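Local coordinates for diaminopropionate ammonia-lyase (Escherichia coli, PDB 4D9K), which catalyses the pyridoxal-phosphate-dependent alpha,beta-elimination of both L- and D-2,3-diaminopropionate to pyruvate and ammonia, working as a homodimer, at residues K30-F35 against Y206-D211; K65-R70 against L372-E377. All blocks are in the same frame, centred on the assembly; numbering follows the deposited sequence.

The two contacts have their centres about 14 Å apart and alternate along the chain: 30-35 comes first, then 65-70, then 206-211, and last 372-377. Contact 1 crosses helix 26-36 over helix 197-220. Contact 2 pairs strand 61-66, an outermost strand of the six-stranded mixed sheet within this chain, with its neighbour 370-375. Helix 197-220 ties them together, because Leu209, within the 206-211 segment, packs on Lys65, Glu67 and Ile374 of contact 2. The helix thus lies between the sheet and helix 26-36. Of the two, contact 2 lies nearer the cofactor lysine: Thr376 is about 7 Å from Lys77 between side chains, whereas Thr208 of contact 1 is about 12 Å away.

Contact 1 of 2, residues K30-F35 against Y206-D211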
loop_
_atom_site.group_PDB
_atom_site.type_symbol
_atom_site.label_atom_id
_atom_site.label_comp_id
_atom_site.label_asym_id
_atom_site.label_seq_id
_atom_site.Cartn_x
_atom_site.Cartn_y
_atom_site.Cartn_z
ATOM N N LYS A 30 -23.931 -24.029 7.852
ATOM C CA LYS A 30 -23.951 -24.762 6.584
ATOM C C LYS A 30 -25.271 -24.571 5.834
ATOM O O LYS A 30 -25.301 -24.630 4.600
ATOM C CB LYS A 30 -23.658 -26.252 6.804
ATOM C CG LYS A 30 -22.194 -26.539 7.105
ATOM C CD LYS A 30 -21.901 -28.029 7.206
ATOM C CE LYS A 30 -20.501 -28.282 7.753
ATOM N NZ LYS A 30 -19.415 -27.741 6.885
ATOM N N LEU A 31 -26.348 -24.343 6.587
ATOM C CA LEU A 31 -27.647 -24.006 6.014
ATOM C C LEU A 31 -27.654 -22.586 5.455
ATOM O O LEU A 31 -28.267 -22.328 4.420
ATOM C CB LEU A 31 -28.768 -24.192 7.041
ATOM C CG LEU A 31 -29.463 -25.563 7.050
ATOM C CD1 LEU A 31 -29.915 -25.960 8.450
ATOM C CD2 LEU A 31 -30.638 -25.600 6.081
ATOM N N ALA A 32 -26.963 -21.674 6.141
ATOM C CA ALA A 32 -26.829 -20.290 5.683
ATOM C C ALA A 32 -25.989 -20.209 4.412
ATOM O O ALA A 32 -26.313 -19.453 3.492
ATOM C CB ALA A 32 -26.230 -19.414 6.778
ATOM N N ARG A 33 -24.916 -20.996 4.365
ATOM C CA ARG A 33 -24.070 -21.061 3.184
ATOM C C ARG A 33 -24.836 -21.587 1.968
ATOM O O ARG A 33 -24.640 -21.095 0.855
ATOM C CB ARG A 33 -22.820 -21.905 3.442
ATOM C CG ARG A 33 -21.792 -21.788 2.329
ATOM C CD ARG A 33 -20.546 -22.606 2.601
ATOM N NE ARG A 33 -19.626 -22.591 1.462
ATOM C CZ ARG A 33 -18.408 -23.127 1.472
ATOM N NH1 ARG A 33 -17.944 -23.720 2.566
ATOM N NH2 ARG A 33 -17.643 -23.066 0.390
ATOM N N GLN A 34 -25.712 -22.570 2.188
ATOM C CA GLN A 34 -26.512 -23.163 1.108
ATOM C C GLN A 34 -27.524 -22.181 0.525
ATOM O O GLN A 34 -27.886 -22.283 -0.647
ATOM C CB GLN A 34 -27.194 -24.454 1.568
ATOM C CG GLN A 34 -26.272 -25.667 1.524
ATOM C CD GLN A 34 -26.621 -26.732 2.552
ATOM O OE1 GLN A 34 -27.782 -27.112 2.701
ATOM N NE2 GLN A 34 -25.608 -27.229 3.261
ATOM N N PHE A 35 -27.967 -21.228 1.345
ATOM C CA PHE A 35 -28.745 -20.098 0.848
ATOM C C PHE A 35 -27.878 -19.197 -0.030
ATOM O O PHE A 35 -28.274 -18.847 -1.140
ATOM C CB PHE A 35 -29.358 -19.287 1.998
ATOM C CG PHE A 35 -29.798 -17.905 1.594
ATOM C CD1 PHE A 35 -30.943 -17.719 0.816
ATOM C CD2 PHE A 35 -29.066 -16.785 1.983
ATOM C CE1 PHE A 35 -31.341 -16.444 0.434
ATOM C CE2 PHE A 35 -29.463 -15.508 1.605
ATOM C CZ PHE A 35 -30.599 -15.337 0.829
ATOM N N TYR A 206 -23.488 -14.940 9.227
ATOM C CA TYR A 206 -22.070 -14.565 9.263
ATOM C C TYR A 206 -21.138 -15.778 9.303
ATOM O O TYR A 206 -20.064 -15.760 8.701
ATOM C CB TYR A 206 -21.755 -13.658 10.459
ATOM C CG TYR A 206 -22.371 -12.264 10.447
ATOM C CD1 TYR A 206 -22.904 -11.700 9.284
ATOM C CD2 TYR A 206 -22.380 -11.494 11.608
ATOM C CE1 TYR A 206 -23.451 -10.417 9.294
ATOM C CE2 TYR A 206 -22.909 -10.212 11.625
ATOM C CZ TYR A 206 -23.447 -9.681 10.468
ATOM O OH TYR A 206 -23.975 -8.411 10.497
ATOM N N ALA A 207 -21.558 -16.826 10.005
ATOM C CA ALA A 207 -20.750 -18.038 10.146
ATOM C C ALA A 207 -20.417 -18.693 8.802
ATOM O O ALA A 207 -19.501 -19.516 8.724
ATOM C CB ALA A 207 -21.415 -19.026 11.098
ATOM N N THR A 208 -21.148 -18.307 7.751
ATOM C CA THR A 208 -20.822 -18.706 6.373
ATOM C C THR A 208 -19.345 -18.467 6.054
ATOM O O THR A 208 -18.675 -19.358 5.517
ATOM C CB THR A 208 -21.704 -17.980 5.329
ATOM O OG1 THR A 208 -23.060 -18.411 5.463
ATOM C CG2 THR A 208 -21.243 -18.275 3.911
ATOM N N LEU A 209 -18.839 -17.283 6.406
ATOM C CA LEU A 209 -17.430 -16.938 6.160
ATOM C C LEU A 209 -16.478 -17.862 6.912
ATOM O O LEU A 209 -15.397 -18.167 6.419
ATOM C CB LEU A 209 -17.131 -15.470 6.484
ATOM C CG LEU A 209 -17.029 -14.972 7.930
ATOM C CD1 LEU A 209 -15.623 -15.158 8.497
ATOM C CD2 LEU A 209 -17.430 -13.505 7.991
ATOM N N ALA A 210 -16.893 -18.297 8.099
ATOM C CA ALA A 210 -16.098 -19.205 8.919
ATOM C C ALA A 210 -16.145 -20.617 8.355
ATOM O O ALA A 210 -15.148 -21.335 8.410
ATOM C CB ALA A 210 -16.578 -19.190 10.361
ATOM N N ASP A 211 -17.302 -21.006 7.818
ATOM C CA ASP A 211 -17.449 -22.303 7.166
ATOM C C ASP A 211 -16.573 -22.371 5.922
ATOM O O ASP A 211 -15.906 -23.384 5.681
ATOM C CB ASP A 211 -18.912 -22.601 6.820
ATOM C CG ASP A 211 -19.106 -24.015 6.276
ATOM O OD1 ASP A 211 -19.227 -24.959 7.086
ATOM O OD2 ASP A 211 -19.133 -24.177 5.035
HETATM O O HOH W 1 -20.027 -26.831 4.035
#
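A single buried carboxylate, that of Asp211, is shared between two basic side chains of helix 26-36, Lys30 and Arg33. The axes of segments 30-35 and 206-211 pass 8.0 Å apart at 96°. Lys30 is long enough to start from a bond pointing away and still return: its chain bends at its end (chi4 -62°) and brings NZ to the syn lone pair of Asp211 OD1 at 2.8 Å. Arg33, extended from CG to NE, lies across the aspartate and gives NH1 to Asp211 OD2, also at 2.8 Å, on the anti side and somewhat out of the carboxylate plane, with the oxygen in the guanidinium plane although the two planes stand 75° apart. A water links Lys30 NZ to Asp211 OD2. At the crossing small groups suit the close backbones: Ala32 CB lies 3.6 Å from Thr208 OG1, which bonds back to the carbonyl of Gly205, while Thr208 CG2 touches Arg33 CG. Replacing Asp211 by an alanine removes the carboxylate and is likely to leave Lys30 without its mate and Arg33 NH1 leaning on Glu215, its second partner. Lys30, Arg33 and the Tyr243 hydroxyl, which bonds to OD1, probably favour an ionised Asp211.

Contact 2 of 2, residues K65-R70 against L372-E377; sequences KDESKR and LVISTE
Three backbone bonds tie Lys65 and Glu67 to Val373 and Ser375 along neighbouring parallel strands. Lys65 N gives to Val373 O at 2.9 Å, nearly straight at 167°. The carbonyl of Lys65 takes Ser375 N, and Ser375 O takes Glu67 N at 3.0 Å, just past the strand end. On the Ile374 face, Lys65 CB sits 3.8 Å from Ile374 CD1. Lys65 suits this place because its aliphatic root packs on the isoleucine while its chain, bent at chi2 (66°), leads NZ away to Glu212 and the Thr45 carbonyl. Glu67 CB lies against the Ser375 carbonyl oxygen before its carboxylate turns toward Thr45 and Arg70. The Asp66 and Ser375 side is looser, joined through a water 2.7 Å from Asp66 OD1 and 2.6 Å from Ser375 OG, which also bonds to Ser336. The same Asp66 oxygen accepts Ser68 N at 3.1 Å, from above the carboxylate plane, and Ser68 OG from the same face; the amide bond closes an Asx turn, suited to a short acidic side chain. Glu377 turns to Thr380 and Asn122. Parallel strands ending in loops beside the cofactor lysine, Lys77, are characteristic of the tryptophan synthase beta-like (fold type II) pyridoxal-phosphate enzymes.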
loop_
_atom_site.group_PDB
_atom_site.type_symbol
_atom_site.label_atom_id
_atom_site.label_comp_id
_atom_site.label_asym_id
_atom_site.label_seq_id
_atom_site.Cartn_x
_atom_site.Cartn_y
_atom_site.Cartn_z
ATOM N N LYS A 65 -8.956 -13.653 5.774
ATOM C CA LYS A 65 -10.200 -13.836 5.056
ATOM C C LYS A 65 -10.634 -12.473 4.520
ATOM O O LYS A 65 -10.974 -11.574 5.293
ATOM C CB LYS A 65 -11.252 -14.440 5.995
ATOM C CG LYS A 65 -12.563 -14.856 5.338
ATOM C CD LYS A 65 -12.392 -16.007 4.356
ATOM C CE LYS A 65 -13.744 -16.550 3.927
ATOM N NZ LYS A 65 -13.638 -17.358 2.680
ATOM N N ASP A 66 -10.605 -12.324 3.197
ATOM C CA ASP A 66 -10.849 -11.036 2.561
ATOM C C ASP A 66 -12.316 -10.816 2.211
ATOM O O ASP A 66 -12.753 -11.111 1.100
ATOM C CB ASP A 66 -9.964 -10.859 1.323
ATOM C CG ASP A 66 -9.970 -9.434 0.797
ATOM O OD1 ASP A 66 -10.736 -8.601 1.315
ATOM O OD2 ASP A 66 -9.200 -9.135 -0.132
ATOM N N GLU A 67 -13.062 -10.265 3.158
ATOM C CA GLU A 67 -14.494 -10.061 2.978
ATOM C C GLU A 67 -14.839 -8.838 2.127
ATOM O O GLU A 67 -16.016 -8.526 1.930
ATOM C CB GLU A 67 -15.210 -10.023 4.330
ATOM C CG GLU A 67 -15.371 -11.391 4.973
ATOM C CD GLU A 67 -16.192 -12.348 4.124
ATOM O OE1 GLU A 67 -17.267 -11.941 3.642
ATOM O OE2 GLU A 67 -15.764 -13.509 3.939
ATOM N N SER A 68 -13.817 -8.152 1.619
ATOM C CA SER A 68 -14.020 -7.059 0.666
ATOM C C SER A 68 -14.458 -7.596 -0.700
ATOM O O SER A 68 -14.919 -6.834 -1.550
ATOM C CB SER A 68 -12.757 -6.205 0.517
ATOM O OG SER A 68 -11.754 -6.894 -0.214
ATOM N N LYS A 69 -14.307 -8.905 -0.905
ATOM C CA LYS A 69 -14.724 -9.541 -2.159
ATOM C C LYS A 69 -16.125 -10.155 -2.063
ATOM O O LYS A 69 -16.502 -10.969 -2.910
ATOM C CB LYS A 69 -13.717 -10.616 -2.603
ATOM C CG LYS A 69 -12.255 -10.181 -2.624
ATOM C CD LYS A 69 -11.976 -9.125 -3.683
ATOM C CE LYS A 69 -10.535 -8.647 -3.600
ATOM N NZ LYS A 69 -10.343 -7.371 -4.344
ATOM N N ARG A 70 -16.884 -9.776 -1.035
ATOM C CA ARG A 70 -18.220 -10.327 -0.819
ATOM C C ARG A 70 -19.238 -9.667 -1.738
ATOM O O ARG A 70 -19.768 -8.593 -1.424
ATOM C CB ARG A 70 -18.652 -10.161 0.634
ATOM C CG ARG A 70 -19.849 -11.009 1.024
ATOM C CD ARG A 70 -19.393 -12.258 1.748
ATOM N NE ARG A 70 -19.444 -13.466 0.939
ATOM C CZ ARG A 70 -18.829 -14.607 1.250
ATOM N NH1 ARG A 70 -18.088 -14.705 2.347
ATOM N NH2 ARG A 70 -18.960 -15.660 0.453
ATOM N N LEU A 372 -5.559 -17.097 12.012
ATOM C CA LEU A 372 -6.633 -16.649 11.147
ATOM C C LEU A 372 -7.018 -15.225 11.522
ATOM O O LEU A 372 -7.269 -14.935 12.686
ATOM C CB LEU A 372 -7.849 -17.574 11.264
ATOM C CG LEU A 372 -9.153 -17.186 10.543
ATOM C CD1 LEU A 372 -8.981 -17.032 9.039
ATOM C CD2 LEU A 372 -10.228 -18.216 10.847
ATOM N N VAL A 373 -7.040 -14.348 10.522
ATOM C CA VAL A 373 -7.497 -12.965 10.664
ATOM C C VAL A 373 -8.655 -12.770 9.692
ATOM O O VAL A 373 -8.676 -13.381 8.620
ATOM C CB VAL A 373 -6.355 -11.961 10.364
ATOM C CG1 VAL A 373 -6.868 -10.527 10.314
ATOM C CG2 VAL A 373 -5.259 -12.074 11.417
ATOM N N ILE A 374 -9.622 -11.939 10.073
ATOM C CA ILE A 374 -10.769 -11.644 9.213
ATOM C C ILE A 374 -10.784 -10.157 8.860
ATOM O O ILE A 374 -10.944 -9.305 9.740
ATOM C CB ILE A 374 -12.122 -11.994 9.895
ATOM C CG1 ILE A 374 -12.100 -13.376 10.584
ATOM C CG2 ILE A 374 -13.285 -11.814 8.922
ATOM C CD1 ILE A 374 -11.877 -14.592 9.692
ATOM N N SER A 375 -10.607 -9.853 7.577
ATOM C CA SER A 375 -10.735 -8.487 7.095
ATOM C C SER A 375 -12.186 -8.272 6.677
ATOM O O SER A 375 -12.583 -8.586 5.549
ATOM C CB SER A 375 -9.768 -8.191 5.946
ATOM O OG SER A 375 -9.893 -6.833 5.544
ATOM N N THR A 376 -12.966 -7.759 7.621
ATOM C CA THR A 376 -14.414 -7.656 7.496
ATOM C C THR A 376 -14.894 -6.659 6.444
ATOM O O THR A 376 -16.021 -6.768 5.960
ATOM C CB THR A 376 -15.039 -7.235 8.832
ATOM O OG1 THR A 376 -14.304 -6.127 9.363
ATOM C CG2 THR A 376 -15.016 -8.385 9.817
ATOM N N GLU A 377 -14.060 -5.679 6.112
ATOM C CA GLU A 377 -14.441 -4.656 5.139
ATOM C C GLU A 377 -13.244 -4.140 4.355
ATOM O O GLU A 377 -12.125 -4.114 4.865
ATOM C CB GLU A 377 -15.184 -3.486 5.816
ATOM C CG GLU A 377 -14.363 -2.716 6.847
ATOM C CD GLU A 377 -14.883 -1.312 7.124
ATOM O OE1 GLU A 377 -15.983 -0.948 6.645
ATOM O OE2 GLU A 377 -14.178 -0.561 7.832
HETATM O O HOH W 2 -10.557 -6.522 3.075
#